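Side-chain contacts in SusD superfamily protein (Bacteroides fragilis, PDB 3L22), which is an outer-membrane SusD-family protein that probably binds sugars at the cell surface as part of glycan capture and uptake: residues Y46-N51 against F67-M72; L206-Y211 against L331-E336; L238-P243 against L309-D314; M277-D280 against I285-K288; P289-A294 against I381-R386. All blocks are in the same frame, centred on the assembly; numbering follows the deposited sequence.

Contact 1. Residues Y46-N51 against F67-M72; sequences YLVFDN and FNTYNM
Thr69 and Tyr70, at the end of the short helix 67-70, pack against the last turn of helix 44-52, a helix-on-helix contact in the N-terminal part of the SusD fold. Thr69 lays its methyl group on the partner helix: CG2 sits 3.7 Å from Asn51 CB and meets Val48 as well, touching both its carbonyl oxygen and CG1. The first torsion (chi1 -63°) puts this methyl opposite the backbone N and lets OG1 turn off to Glu80, with which it hydrogen-bonds, so the threonine shows its apolar branch to the contact and its polar one to a third element. Tyr70 comes next and lies closest in backbone terms, its CA 4.5 Å from the CA of Asn51. Its CA-H points almost straight at Asn51 O (CA to O 3.3 Å, angle at H 169°), and the same oxygen approaches the ring obliquely near CD1; Lys408 makes a cation-pi contact with this ring. The Asn51 amide stands nearly square to the ring plane, with OD1 beside Tyr70 CB. At Met72, a selenomethionine, the short helix closes in a Schellman motif with positive phi. Asn58 ND2 hydrogen-bonds to Asn51 OD1, and within helix 44-52 Asn51 ND2 donates to Leu47 O at 3.0 Å, nearly straight but from above the carbonyl plane.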
# COMPACT_ATOMS: atom_id res chain seq x y z
N TYR A 46 7.49 -0.26 -1.06
CA TYR A 46 6.40 0.66 -1.38
C TYR A 46 6.61 1.25 -2.76
O TYR A 46 5.67 1.31 -3.56
CB TYR A 46 6.43 1.77 -0.35
CG TYR A 46 5.36 2.86 -0.33
CD1 TYR A 46 4.20 2.70 0.40
CD2 TYR A 46 5.56 4.07 -0.96
CE1 TYR A 46 3.25 3.72 0.50
CE2 TYR A 46 4.63 5.10 -0.87
CZ TYR A 46 3.49 4.93 -0.11
OH TYR A 46 2.63 5.98 0.05
N LEU A 47 7.84 1.66 -3.05
CA LEU A 47 8.21 2.14 -4.37
C LEU A 47 7.91 1.12 -5.47
O LEU A 47 7.59 1.50 -6.60
CB LEU A 47 9.71 2.51 -4.41
CG LEU A 47 10.04 3.82 -3.68
CD1 LEU A 47 11.48 3.84 -3.12
CD2 LEU A 47 9.75 5.01 -4.57
N VAL A 48 8.01 -0.17 -5.14
CA VAL A 48 7.65 -1.24 -6.05
C VAL A 48 6.26 -1.04 -6.65
O VAL A 48 6.10 -1.21 -7.85
CB VAL A 48 7.77 -2.64 -5.38
CG1 VAL A 48 6.86 -3.68 -6.08
CG2 VAL A 48 9.21 -3.06 -5.37
N PHE A 49 5.29 -0.64 -5.83
CA PHE A 49 3.92 -0.49 -6.34
C PHE A 49 3.73 0.70 -7.29
O PHE A 49 2.89 0.62 -8.20
CB PHE A 49 2.89 -0.59 -5.22
CG PHE A 49 2.94 -1.94 -4.55
CD1 PHE A 49 2.46 -3.07 -5.21
CD2 PHE A 49 3.54 -2.10 -3.31
CE1 PHE A 49 2.53 -4.34 -4.63
CE2 PHE A 49 3.61 -3.37 -2.72
CZ PHE A 49 3.11 -4.48 -3.39
N ASP A 50 4.53 1.75 -7.15
CA ASP A 50 4.54 2.82 -8.14
C ASP A 50 5.29 2.43 -9.38
O ASP A 50 4.84 2.76 -10.48
CB ASP A 50 5.07 4.11 -7.56
CG ASP A 50 4.09 4.69 -6.53
OD1 ASP A 50 2.97 5.11 -6.96
OD2 ASP A 50 4.39 4.62 -5.31
N ASN A 51 6.41 1.74 -9.22
CA ASN A 51 7.16 1.25 -10.38
C ASN A 51 6.37 0.25 -11.23
O ASN A 51 6.49 0.23 -12.46
CB ASN A 51 8.48 0.62 -9.94
CG ASN A 51 9.60 1.66 -9.80
OD1 ASN A 51 10.35 1.88 -10.75
ND2 ASN A 51 9.69 2.32 -8.64
N PHE A 67 14.75 -0.87 -11.62
CA PHE A 67 14.51 -0.85 -13.05
C PHE A 67 13.79 -2.09 -13.55
O PHE A 67 12.91 -1.96 -14.40
CB PHE A 67 15.83 -0.69 -13.79
CG PHE A 67 15.70 -0.26 -15.20
CD1 PHE A 67 15.07 0.93 -15.53
CD2 PHE A 67 16.29 -1.02 -16.22
CE1 PHE A 67 14.99 1.36 -16.87
CE2 PHE A 67 16.23 -0.60 -17.56
CZ PHE A 67 15.57 0.59 -17.88
N ASN A 68 14.15 -3.26 -13.05
CA ASN A 68 13.46 -4.49 -13.45
C ASN A 68 12.00 -4.56 -12.98
O ASN A 68 11.17 -5.18 -13.65
CB ASN A 68 14.20 -5.75 -12.98
CG ASN A 68 15.13 -6.32 -14.04
OD1 ASN A 68 15.11 -5.93 -15.21
ND2 ASN A 68 15.96 -7.28 -13.62
N THR A 69 11.68 -3.92 -11.86
CA THR A 69 10.29 -3.84 -11.44
C THR A 69 9.50 -3.00 -12.42
O THR A 69 8.43 -3.42 -12.86
CB THR A 69 10.14 -3.27 -10.03
OG1 THR A 69 10.77 -4.17 -9.13
CG2 THR A 69 8.63 -3.11 -9.68
N TYR A 70 10.04 -1.83 -12.79
CA TYR A 70 9.35 -0.93 -13.71
C TYR A 70 9.09 -1.60 -15.07
O TYR A 70 8.01 -1.49 -15.64
CB TYR A 70 10.11 0.38 -13.94
CG TYR A 70 9.37 1.24 -14.98
CD1 TYR A 70 8.19 1.93 -14.63
CD2 TYR A 70 9.82 1.34 -16.30
CE1 TYR A 70 7.47 2.66 -15.58
CE2 TYR A 70 9.11 2.09 -17.25
CZ TYR A 70 7.94 2.74 -16.89
OH TYR A 70 7.24 3.47 -17.82
N ASN A 71 10.12 -2.28 -15.55
CA ASN A 71 10.08 -2.98 -16.83
C ASN A 71 9.36 -4.32 -16.80
O ASN A 71 9.31 -5.02 -17.81
CB ASN A 71 11.50 -3.17 -17.34
CG ASN A 71 12.11 -1.91 -17.87
OD1 ASN A 71 11.41 -0.98 -18.29
ND2 ASN A 71 13.44 -1.88 -17.90
N MSE A 72 8.78 -4.68 -15.66
CA MSE A 72 7.98 -5.91 -15.56
C MSE A 72 8.86 -7.10 -15.93
O MSE A 72 8.47 -7.97 -16.71
CB MSE A 72 6.71 -5.85 -16.42
CG MSE A 72 5.87 -4.64 -16.20
SE MSE A 72 5.20 -4.43 -14.39
CE MSE A 72 3.87 -5.85 -14.39

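Contact 2. Residues L206-Y211 against L331-E336; sequences LKMRVY and LLDLAE. With EDO (1,2-ethanediol), chain B; EDO (1,2-ethanediol), chain Z.
Met208, a selenomethionine, is the main side chain that helix 200-213 brings to its contact with helix 327-339. Its methyl CE touches Asp333 CB at 3.7 Å, while SE lies 3.9 Å from Leu334 CD2, so the end of the side chain rests on two successive residues of the facing turn. An extended start carries the selenium across, and a bend at chi3 of 51° folds CE back beside the aspartate. Arg209 adds a looser touch through CG, 4.3 Å from Asp333 OD2; its NE is 4.8 Å from that oxygen, and the arginine instead forms a salt bridge with Glu329. A 1,2-ethanediol, probably from the crystallisation liquor, lies with C2 over one face of the guanidinium and O1 near Asp333 OD1. That carboxylate oxygen is itself held by a salt bridge to Lys385, which would offset the nearness of Glu329 to Asp333 OD2. The two helix segments run roughly parallel, their axes 11.1 Å apart and crossing at 31°. Helices 113-131 and 168-178 pack on other sides of 200-213, while Leu331 and Leu334 turn to helix 345-359, placing the contact within the stacked helices of the SusD fold.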
# COMPACT_ATOMS: atom_id res chain seq x y z
N LEU A 206 -7.95 -1.59 5.41
CA LEU A 206 -7.34 -2.80 4.85
C LEU A 206 -8.45 -3.80 4.45
O LEU A 206 -8.37 -4.46 3.41
CB LEU A 206 -6.34 -3.45 5.82
CG LEU A 206 -5.50 -4.62 5.30
CD1 LEU A 206 -4.86 -4.31 3.93
CD2 LEU A 206 -4.43 -5.05 6.32
N LYS A 207 -9.45 -3.92 5.30
CA LYS A 207 -10.58 -4.80 5.06
C LYS A 207 -11.29 -4.32 3.78
O LYS A 207 -11.59 -5.11 2.90
CB LYS A 207 -11.50 -4.76 6.27
CG LYS A 207 -12.62 -5.75 6.30
CD LYS A 207 -13.44 -5.70 7.62
CE LYS A 207 -12.66 -6.14 8.85
NZ LYS A 207 -13.54 -6.44 10.02
N MSE A 208 -11.48 -3.02 3.63
CA MSE A 208 -12.07 -2.53 2.40
C MSE A 208 -11.24 -2.89 1.17
O MSE A 208 -11.81 -3.35 0.19
CB MSE A 208 -12.31 -1.04 2.43
CG MSE A 208 -12.87 -0.54 1.11
SE MSE A 208 -13.70 1.23 1.16
CE MSE A 208 -12.35 2.02 1.95
N ARG A 209 -9.93 -2.68 1.22
CA ARG A 209 -9.08 -3.05 0.11
C ARG A 209 -9.18 -4.52 -0.25
O ARG A 209 -9.22 -4.87 -1.43
CB ARG A 209 -7.61 -2.70 0.38
CG ARG A 209 -7.32 -1.21 0.36
CD ARG A 209 -5.83 -1.02 0.07
NE ARG A 209 -5.30 0.33 0.17
CZ ARG A 209 -4.02 0.63 -0.01
NH1 ARG A 209 -3.13 -0.32 -0.32
NH2 ARG A 209 -3.63 1.89 0.10
N VAL A 210 -9.21 -5.37 0.76
CA VAL A 210 -9.30 -6.78 0.54
C VAL A 210 -10.63 -7.12 -0.14
O VAL A 210 -10.67 -7.83 -1.12
CB VAL A 210 -9.12 -7.58 1.85
CG1 VAL A 210 -9.54 -9.04 1.68
CG2 VAL A 210 -7.65 -7.48 2.30
N TYR A 211 -11.74 -6.62 0.41
CA TYR A 211 -13.03 -6.92 -0.18
C TYR A 211 -13.15 -6.38 -1.60
O TYR A 211 -13.72 -7.05 -2.46
CB TYR A 211 -14.18 -6.46 0.70
CG TYR A 211 -14.52 -7.37 1.88
CD1 TYR A 211 -14.71 -8.74 1.70
CD2 TYR A 211 -14.70 -6.85 3.16
CE1 TYR A 211 -15.08 -9.57 2.77
CE2 TYR A 211 -15.07 -7.68 4.23
CZ TYR A 211 -15.24 -9.03 4.03
OH TYR A 211 -15.63 -9.86 5.06
N LEU A 331 -12.61 7.80 0.46
CA LEU A 331 -13.66 8.35 -0.41
C LEU A 331 -13.64 7.80 -1.84
O LEU A 331 -14.69 7.44 -2.38
CB LEU A 331 -13.57 9.89 -0.40
CG LEU A 331 -13.88 10.57 0.97
CD1 LEU A 331 -13.63 12.08 0.91
CD2 LEU A 331 -15.29 10.30 1.47
N LEU A 332 -12.46 7.75 -2.45
CA LEU A 332 -12.35 7.25 -3.80
C LEU A 332 -12.55 5.74 -3.87
O LEU A 332 -13.08 5.26 -4.84
CB LEU A 332 -11.01 7.67 -4.44
CG LEU A 332 -10.79 9.13 -4.79
CD1 LEU A 332 -9.40 9.33 -5.42
CD2 LEU A 332 -11.91 9.71 -5.69
N ASP A 333 -12.12 4.99 -2.85
CA ASP A 333 -12.40 3.55 -2.79
C ASP A 333 -13.93 3.34 -2.69
O ASP A 333 -14.51 2.52 -3.43
CB ASP A 333 -11.73 2.86 -1.58
CG ASP A 333 -10.17 2.69 -1.71
OD1 ASP A 333 -9.63 2.87 -2.79
OD2 ASP A 333 -9.50 2.40 -0.66
N LEU A 334 -14.58 4.05 -1.76
CA LEU A 334 -16.05 4.02 -1.65
C LEU A 334 -16.72 4.42 -2.95
O LEU A 334 -17.68 3.78 -3.37
CB LEU A 334 -16.55 4.89 -0.48
CG LEU A 334 -16.33 4.31 0.92
CD1 LEU A 334 -16.65 5.38 2.01
CD2 LEU A 334 -17.15 3.04 1.13
N ALA A 335 -16.20 5.43 -3.64
CA ALA A 335 -16.76 5.82 -4.94
C ALA A 335 -16.71 4.62 -5.89
O ALA A 335 -17.71 4.34 -6.55
CB ALA A 335 -15.98 6.98 -5.54
N GLU A 336 -15.56 3.91 -5.94
CA GLU A 336 -15.44 2.76 -6.84
C GLU A 336 -16.45 1.69 -6.45
O GLU A 336 -17.11 1.11 -7.31
CB GLU A 336 -14.00 2.21 -6.89
CG GLU A 336 -13.85 0.92 -7.70
CD GLU A 336 -12.41 0.46 -7.81
OE1 GLU A 336 -11.53 1.13 -7.21
OE2 GLU A 336 -12.17 -0.60 -8.47
C1 EDO B . -7.01 0.54 -3.07
O1 EDO B . -6.76 1.91 -2.82
C2 EDO B . -5.74 -0.26 -3.40
O2 EDO B . -6.24 -1.57 -3.78
C1 EDO Z . -15.21 -9.81 8.85
O1 EDO Z . -15.38 -8.48 9.31
C2 EDO Z . -13.80 -10.24 8.54
O2 EDO Z . -12.78 -9.34 8.94

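Contact 3. Residues L238-P243 against L309-D314; sequences LIYKAP and LMKFTD. With EDO (1,2-ethanediol), chain Y.
Tyr240 has CG opposite its carbonyl carbon (chi1 -44°), which swings the ring against Lys311, whose extended chain passes obliquely over its face, with CD and CE beside Tyr240 OH. This is a loop-to-loop contact of the SusD fold, with an edge-to-face aromatic pair beside a CH-pi contact: the 3-10 turn 238-240 meets an irregular stretch leading to strand 322-326. Lys311 CG lies over one face of the tyrosine, 4.1 Å from the ring centroid, and Ile239 CG1 covers the opposite face over its centre. The sandwiched ring then turns its edge to the face of Phe312 in a T-shaped stack, centroids 5.4 Å apart and planes at 87°. Here Tyr240 CE1 comes within 3.8 Å of Phe312 CZ. Phe302 brings another ring to the tyrosine, at a steep angle. The polar ends converge outside the two segments, where Glu392 accepts a hydrogen bond from the tyrosine hydroxyl and pairs with the lysine ammonium; the Ile390 carbonyl also holds Lys311 NZ. Nearer the backbone, Lys311 O lies 3.5 Å from Tyr240 CB, and a 1,2-ethanediol, probably from the crystallisation liquor, donates from its O2 to Met310 O at 3.1 Å.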
# COMPACT_ATOMS: atom_id res chain seq x y z
N LEU A 238 0.21 19.13 3.29
CA LEU A 238 0.43 19.01 4.75
C LEU A 238 1.14 17.74 5.16
O LEU A 238 2.02 17.78 6.01
CB LEU A 238 -0.88 19.14 5.51
CG LEU A 238 -1.60 20.48 5.46
CD1 LEU A 238 -2.98 20.29 6.14
CD2 LEU A 238 -0.75 21.60 6.13
N ILE A 239 0.79 16.64 4.53
CA ILE A 239 1.26 15.34 4.99
C ILE A 239 2.71 15.05 4.63
O ILE A 239 3.26 14.08 5.17
CB ILE A 239 0.37 14.16 4.54
CG1 ILE A 239 0.33 14.00 3.01
CG2 ILE A 239 -1.03 14.32 5.08
CD1 ILE A 239 -0.42 12.71 2.56
N TYR A 240 3.33 15.87 3.76
CA TYR A 240 4.72 15.68 3.35
C TYR A 240 5.69 16.60 4.11
O TYR A 240 6.88 16.61 3.80
CB TYR A 240 4.88 15.88 1.82
CG TYR A 240 3.78 15.20 1.05
CD1 TYR A 240 3.79 13.82 0.83
CD2 TYR A 240 2.71 15.92 0.59
CE1 TYR A 240 2.74 13.18 0.13
CE2 TYR A 240 1.66 15.30 -0.09
CZ TYR A 240 1.67 13.94 -0.31
OH TYR A 240 0.56 13.40 -0.96
N LYS A 241 5.19 17.39 5.06
CA LYS A 241 6.03 18.25 5.88
C LYS A 241 5.62 18.17 7.34
O LYS A 241 4.53 17.67 7.66
CB LYS A 241 6.01 19.66 5.38
CG LYS A 241 4.65 20.33 5.26
CD LYS A 241 4.88 21.53 4.27
CE LYS A 241 3.66 22.37 3.94
NZ LYS A 241 3.90 23.13 2.56
N ALA A 242 6.51 18.61 8.21
CA ALA A 242 6.32 18.51 9.67
C ALA A 242 4.89 18.94 10.02
O ALA A 242 4.44 20.00 9.54
CB ALA A 242 7.38 19.41 10.44
N PRO A 243 4.19 18.17 10.88
CA PRO A 243 4.60 16.98 11.63
C PRO A 243 4.42 15.65 10.89
O PRO A 243 4.57 14.60 11.50
CB PRO A 243 3.70 17.03 12.86
CG PRO A 243 2.41 17.66 12.36
CD PRO A 243 2.91 18.70 11.35
N LEU A 309 8.51 14.42 -9.56
CA LEU A 309 7.39 14.40 -8.65
C LEU A 309 7.82 15.02 -7.29
O LEU A 309 8.69 14.46 -6.63
CB LEU A 309 6.89 12.97 -8.47
CG LEU A 309 5.60 12.81 -7.68
CD1 LEU A 309 4.39 13.54 -8.30
CD2 LEU A 309 5.28 11.30 -7.44
N MSE A 310 7.16 16.09 -6.85
CA MSE A 310 7.63 16.86 -5.68
C MSE A 310 6.95 16.48 -4.37
O MSE A 310 6.96 17.26 -3.42
CB MSE A 310 7.48 18.36 -5.93
CG MSE A 310 8.06 18.81 -7.29
SE MSE A 310 9.98 18.60 -7.33
CE MSE A 310 10.46 20.00 -6.02
N LYS A 311 6.41 15.27 -4.26
CA LYS A 311 5.89 14.84 -2.95
C LYS A 311 7.01 14.56 -1.93
O LYS A 311 7.02 15.11 -0.84
CB LYS A 311 4.98 13.61 -3.05
CG LYS A 311 3.59 13.93 -3.63
CD LYS A 311 2.70 12.71 -3.81
CE LYS A 311 1.33 13.10 -4.42
NZ LYS A 311 0.35 11.96 -4.36
N PHE A 312 7.92 13.67 -2.29
CA PHE A 312 8.97 13.21 -1.39
C PHE A 312 10.29 13.66 -1.94
O PHE A 312 10.87 12.97 -2.79
CB PHE A 312 8.93 11.68 -1.32
CG PHE A 312 7.60 11.15 -0.88
CD1 PHE A 312 7.26 11.17 0.47
CD2 PHE A 312 6.71 10.62 -1.79
CE1 PHE A 312 6.02 10.68 0.91
CE2 PHE A 312 5.48 10.14 -1.37
CZ PHE A 312 5.13 10.18 -0.02
N THR A 313 10.76 14.82 -1.51
CA THR A 313 12.03 15.33 -1.99
C THR A 313 13.06 15.64 -0.91
O THR A 313 14.14 16.16 -1.24
CB THR A 313 11.83 16.54 -2.92
OG1 THR A 313 11.15 17.56 -2.19
CG2 THR A 313 10.99 16.12 -4.16
N ASP A 314 12.80 15.29 0.36
CA ASP A 314 13.81 15.57 1.37
C ASP A 314 14.72 14.36 1.52
O ASP A 314 14.51 13.49 2.39
CB ASP A 314 13.16 15.99 2.69
CG ASP A 314 14.21 16.31 3.76
OD1 ASP A 314 15.46 16.23 3.52
OD2 ASP A 314 13.75 16.63 4.89
C1 EDO Y . 4.84 19.79 -1.95
O1 EDO Y . 5.15 20.99 -2.71
C2 EDO Y . 5.61 19.55 -0.64
O2 EDO Y . 6.10 18.19 -0.55

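Contact 4. Residues M277-D280 against I285-K288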
# COMPACT_ATOMS: atom_id res chain seq x y z
N MSE A 277 13.18 8.14 -10.65
CA MSE A 277 11.77 8.23 -11.00
C MSE A 277 11.46 9.64 -11.51
O MSE A 277 11.94 10.63 -10.94
CB MSE A 277 10.87 7.94 -9.81
CG MSE A 277 11.18 6.68 -9.03
SE MSE A 277 11.19 5.06 -10.07
CE MSE A 277 9.34 5.11 -10.64
N LEU A 278 10.65 9.69 -12.57
CA LEU A 278 10.02 10.90 -13.07
C LEU A 278 8.52 10.63 -13.20
O LEU A 278 8.07 9.47 -13.24
CB LEU A 278 10.61 11.30 -14.42
CG LEU A 278 12.09 11.68 -14.52
CD1 LEU A 278 12.52 11.85 -16.03
CD2 LEU A 278 12.34 12.99 -13.68
N ILE A 279 7.75 11.70 -13.29
CA ILE A 279 6.35 11.62 -13.66
C ILE A 279 6.30 11.17 -15.13
O ILE A 279 7.05 11.70 -15.95
CB ILE A 279 5.67 12.98 -13.57
CG1 ILE A 279 5.71 13.52 -12.12
CG2 ILE A 279 4.19 12.87 -14.10
CD1 ILE A 279 5.31 14.98 -12.04
N ASP A 280 5.43 10.20 -15.45
CA ASP A 280 5.16 9.85 -16.86
C ASP A 280 4.21 10.86 -17.49
O ASP A 280 2.97 10.68 -17.49
CB ASP A 280 4.59 8.43 -17.01
CG ASP A 280 4.54 7.97 -18.46
OD1 ASP A 280 4.56 8.81 -19.39
OD2 ASP A 280 4.50 6.73 -18.67
N ILE A 285 -1.12 9.44 -16.02
CA ILE A 285 -2.24 10.26 -15.58
C ILE A 285 -2.03 11.74 -15.86
O ILE A 285 -2.95 12.44 -16.31
CB ILE A 285 -2.60 10.01 -14.09
CG1 ILE A 285 -3.93 10.72 -13.70
CG2 ILE A 285 -1.48 10.43 -13.13
CD1 ILE A 285 -5.12 10.34 -14.58
N MSE A 286 -0.83 12.24 -15.64
CA MSE A 286 -0.57 13.66 -15.83
C MSE A 286 -0.35 14.03 -17.29
O MSE A 286 -0.09 15.18 -17.54
CB MSE A 286 0.59 14.14 -14.94
CG MSE A 286 0.26 14.06 -13.48
SE MSE A 286 1.52 15.20 -12.51
CE MSE A 286 1.19 14.85 -10.66
N SER A 287 -0.43 13.07 -18.22
CA SER A 287 -0.54 13.39 -19.64
C SER A 287 -1.96 13.69 -20.05
O SER A 287 -2.16 14.10 -21.17
CB SER A 287 -0.06 12.21 -20.50
OG SER A 287 -0.99 11.15 -20.55
N LYS A 288 -2.95 13.42 -19.21
CA LYS A 288 -4.32 13.61 -19.61
C LYS A 288 -4.79 15.04 -19.24
O LYS A 288 -4.56 15.47 -18.12
CB LYS A 288 -5.23 12.60 -18.91
CG LYS A 288 -4.90 11.14 -19.25
CD LYS A 288 -5.83 10.22 -18.50
CE LYS A 288 -5.38 8.76 -18.50
NZ LYS A 288 -6.05 8.04 -19.55
O HOH W 1 1.67 10.73 -14.96
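Ile279 sets a branched aliphatic side chain against the linear selenoether of Met286, a selenomethionine, while the flat groups beside them are peptide units, joined through a water. That water donates to Asp280 O at 2.8 Å and accepts from Met286 N at 3.0 Å. It bridges a gap that the main chains do not close, as Asp280 O stays 4.2 Å from Ser287 N. In the apolar part both branches of the isoleucine are used: CD1 lies 3.8 Å from the selenium, and CG2 is 3.9 Å from both SE and CB of Met286. The selenomethionine chain is extended beyond CG (chi2 -162°, chi3 -172°), so it passes across the isoleucine at about a right angle and offers CB, CG and SE to the two methyls. The Asp280 carboxylate turns to the connecting loop, where OD1 accepts from the backbone N of Ser283. Strand 277-279 pairs antiparallel with strand 56-58, and the arrangement is a short loop, bridged by one water, that leads from this two-stranded sheet into the 3-10 turn 285-287.

Contact 5. Residues P289-A294 against I381-R386. With EDO (1,2-ethanediol), chain B.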
# COMPACT_ATOMS: atom_id res chain seq x y z
N PRO A 289 -5.47 15.75 -20.17
CA PRO A 289 -5.75 17.15 -19.82
C PRO A 289 -6.64 17.42 -18.59
O PRO A 289 -6.32 18.36 -17.85
CB PRO A 289 -6.31 17.74 -21.12
CG PRO A 289 -5.55 17.00 -22.19
CD PRO A 289 -5.41 15.58 -21.65
N ASP A 290 -7.63 16.58 -18.27
CA ASP A 290 -8.40 16.77 -17.04
C ASP A 290 -7.66 16.44 -15.73
O ASP A 290 -8.15 16.74 -14.65
CB ASP A 290 -9.70 15.98 -17.10
CG ASP A 290 -10.68 16.52 -18.16
OD1 ASP A 290 -10.36 17.46 -18.93
OD2 ASP A 290 -11.82 16.00 -18.19
N TYR A 291 -6.49 15.84 -15.83
CA TYR A 291 -5.73 15.44 -14.69
C TYR A 291 -4.36 16.10 -14.74
O TYR A 291 -3.43 15.62 -14.13
CB TYR A 291 -5.70 13.89 -14.63
CG TYR A 291 -7.13 13.39 -14.54
CD1 TYR A 291 -7.78 13.28 -13.34
CD2 TYR A 291 -7.85 13.10 -15.71
CE1 TYR A 291 -9.13 12.91 -13.28
CE2 TYR A 291 -9.18 12.72 -15.67
CZ TYR A 291 -9.81 12.62 -14.45
OH TYR A 291 -11.12 12.24 -14.42
N SER A 292 -4.25 17.21 -15.48
CA SER A 292 -3.06 18.03 -15.46
C SER A 292 -3.40 19.50 -15.55
O SER A 292 -2.63 20.28 -16.04
CB SER A 292 -2.13 17.62 -16.59
OG SER A 292 -2.77 17.69 -17.83
N LEU A 293 -4.52 19.90 -14.97
CA LEU A 293 -4.97 21.29 -15.05
C LEU A 293 -4.01 22.19 -14.26
O LEU A 293 -3.62 21.88 -13.13
CB LEU A 293 -6.38 21.40 -14.49
CG LEU A 293 -7.47 20.67 -15.27
CD1 LEU A 293 -8.74 20.54 -14.37
CD2 LEU A 293 -7.74 21.37 -16.62
N ALA A 294 -3.62 23.30 -14.87
CA ALA A 294 -2.64 24.20 -14.30
C ALA A 294 -3.07 24.74 -12.92
O ALA A 294 -2.21 25.05 -12.07
CB ALA A 294 -2.34 25.42 -15.33
N ILE A 381 -13.34 7.91 -11.77
CA ILE A 381 -12.90 7.50 -10.44
C ILE A 381 -11.48 6.91 -10.50
O ILE A 381 -10.62 7.30 -9.70
CB ILE A 381 -13.89 6.49 -9.79
CG1 ILE A 381 -15.24 7.18 -9.52
CG2 ILE A 381 -13.26 5.88 -8.48
CD1 ILE A 381 -16.44 6.22 -9.31
N TYR A 382 -11.22 6.03 -11.48
CA TYR A 382 -9.88 5.47 -11.64
C TYR A 382 -8.81 6.55 -11.88
O TYR A 382 -7.75 6.49 -11.27
CB TYR A 382 -9.80 4.46 -12.78
CG TYR A 382 -10.78 3.29 -12.70
CD1 TYR A 382 -11.31 2.85 -11.50
CD2 TYR A 382 -11.18 2.64 -13.86
CE1 TYR A 382 -12.23 1.78 -11.46
CE2 TYR A 382 -12.09 1.53 -13.82
CZ TYR A 382 -12.61 1.14 -12.61
OH TYR A 382 -13.50 0.11 -12.55
N ASN A 383 -9.13 7.52 -12.74
CA ASN A 383 -8.21 8.60 -13.04
C ASN A 383 -7.97 9.52 -11.84
O ASN A 383 -6.85 9.91 -11.59
CB ASN A 383 -8.70 9.44 -14.22
CG ASN A 383 -8.48 8.74 -15.55
OD1 ASN A 383 -7.57 7.92 -15.69
ND2 ASN A 383 -9.31 9.08 -16.53
N GLU A 384 -9.02 9.85 -11.09
CA GLU A 384 -8.85 10.65 -9.88
C GLU A 384 -7.92 9.96 -8.87
O GLU A 384 -7.06 10.60 -8.26
CB GLU A 384 -10.21 10.96 -9.24
CG GLU A 384 -10.19 12.22 -8.35
CD GLU A 384 -10.02 13.53 -9.13
OE1 GLU A 384 -10.53 13.66 -10.28
OE2 GLU A 384 -9.43 14.46 -8.55
N LYS A 385 -8.10 8.66 -8.71
CA LYS A 385 -7.27 7.85 -7.83
C LYS A 385 -5.80 7.85 -8.32
O LYS A 385 -4.89 7.97 -7.53
CB LYS A 385 -7.85 6.43 -7.79
CG LYS A 385 -7.18 5.45 -6.82
CD LYS A 385 -7.80 5.50 -5.45
CE LYS A 385 -7.22 4.41 -4.52
NZ LYS A 385 -7.66 3.07 -4.97
N ARG A 386 -5.60 7.80 -9.63
CA ARG A 386 -4.25 7.85 -10.21
C ARG A 386 -3.52 9.16 -9.88
O ARG A 386 -2.32 9.15 -9.51
CB ARG A 386 -4.33 7.62 -11.73
CG ARG A 386 -4.67 6.19 -12.11
CD ARG A 386 -4.91 6.04 -13.60
NE ARG A 386 -3.66 6.16 -14.34
CZ ARG A 386 -3.54 6.02 -15.65
NH1 ARG A 386 -4.60 5.77 -16.43
NH2 ARG A 386 -2.35 6.16 -16.21
C1 EDO B . -7.01 0.54 -3.07
O1 EDO B . -6.76 1.91 -2.82
C2 EDO B . -5.74 -0.26 -3.40
O2 EDO B . -6.24 -1.57 -3.78
O HOH W 2 -12.17 12.33 -11.93
O HOH W 3 -11.98 10.84 -16.57
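The hydroxyl of Tyr291 is gripped by two waters, each 2.7 Å from OH: it donates to one and accepts from the other. The first water donates in turn to Glu384 OE1, also at 2.7 Å, and the second takes a longer bond of 3.2 Å from Asn383 ND2, so both helix residues reach the phenol through solvent. Directly, Asn383 packs on the ring: CB stands over one face, 3.6 Å from the centroid and 19° off the normal, a CH-pi contact. Glu384 comes to the rim instead, with OE1 near the ring plane and 3.4 Å from CE1. Its chain bends at chi2 (70°), which brings the carboxylate back toward the tyrosine, where Arg298 and Arg356 hold it by salt bridges. Those two arginines would probably keep it ionised. Asp290, next to the tyrosine, binds zinc in a crystal structure of this protein, though no zinc is bound to it in this chain. The whole is a loop tyrosine packed by a CH-pi contact and two bridging waters on helix 374-388 of the SusD fold.

In the fold
All five contacts are buried, but contacts 1 and 2 lie about 13 and 12 Å from the chain's centre, contacts 3 to 5 about 18 to 20 Å. Contacts 1 and 2 join helices, contact 1 by a threonine methyl and a CA-H...O contact, contact 2 by a selenomethionine; the outer ones involve loops: contact 3 stacks rings, contact 4 sets isoleucine on selenomethionine beside a bridging water, and contact 5 adds two waters to a CH-pi contact. The salt bridge from Asp333 to Lys385 ties contacts 2 and 5. Contact 4 links its neighbours: Met277 meets Asn51 of contact 1, Ile279 and Met286 meet Leu309 of contact 3, and Ile285 packs on Tyr291 and Asn383 of contact 5.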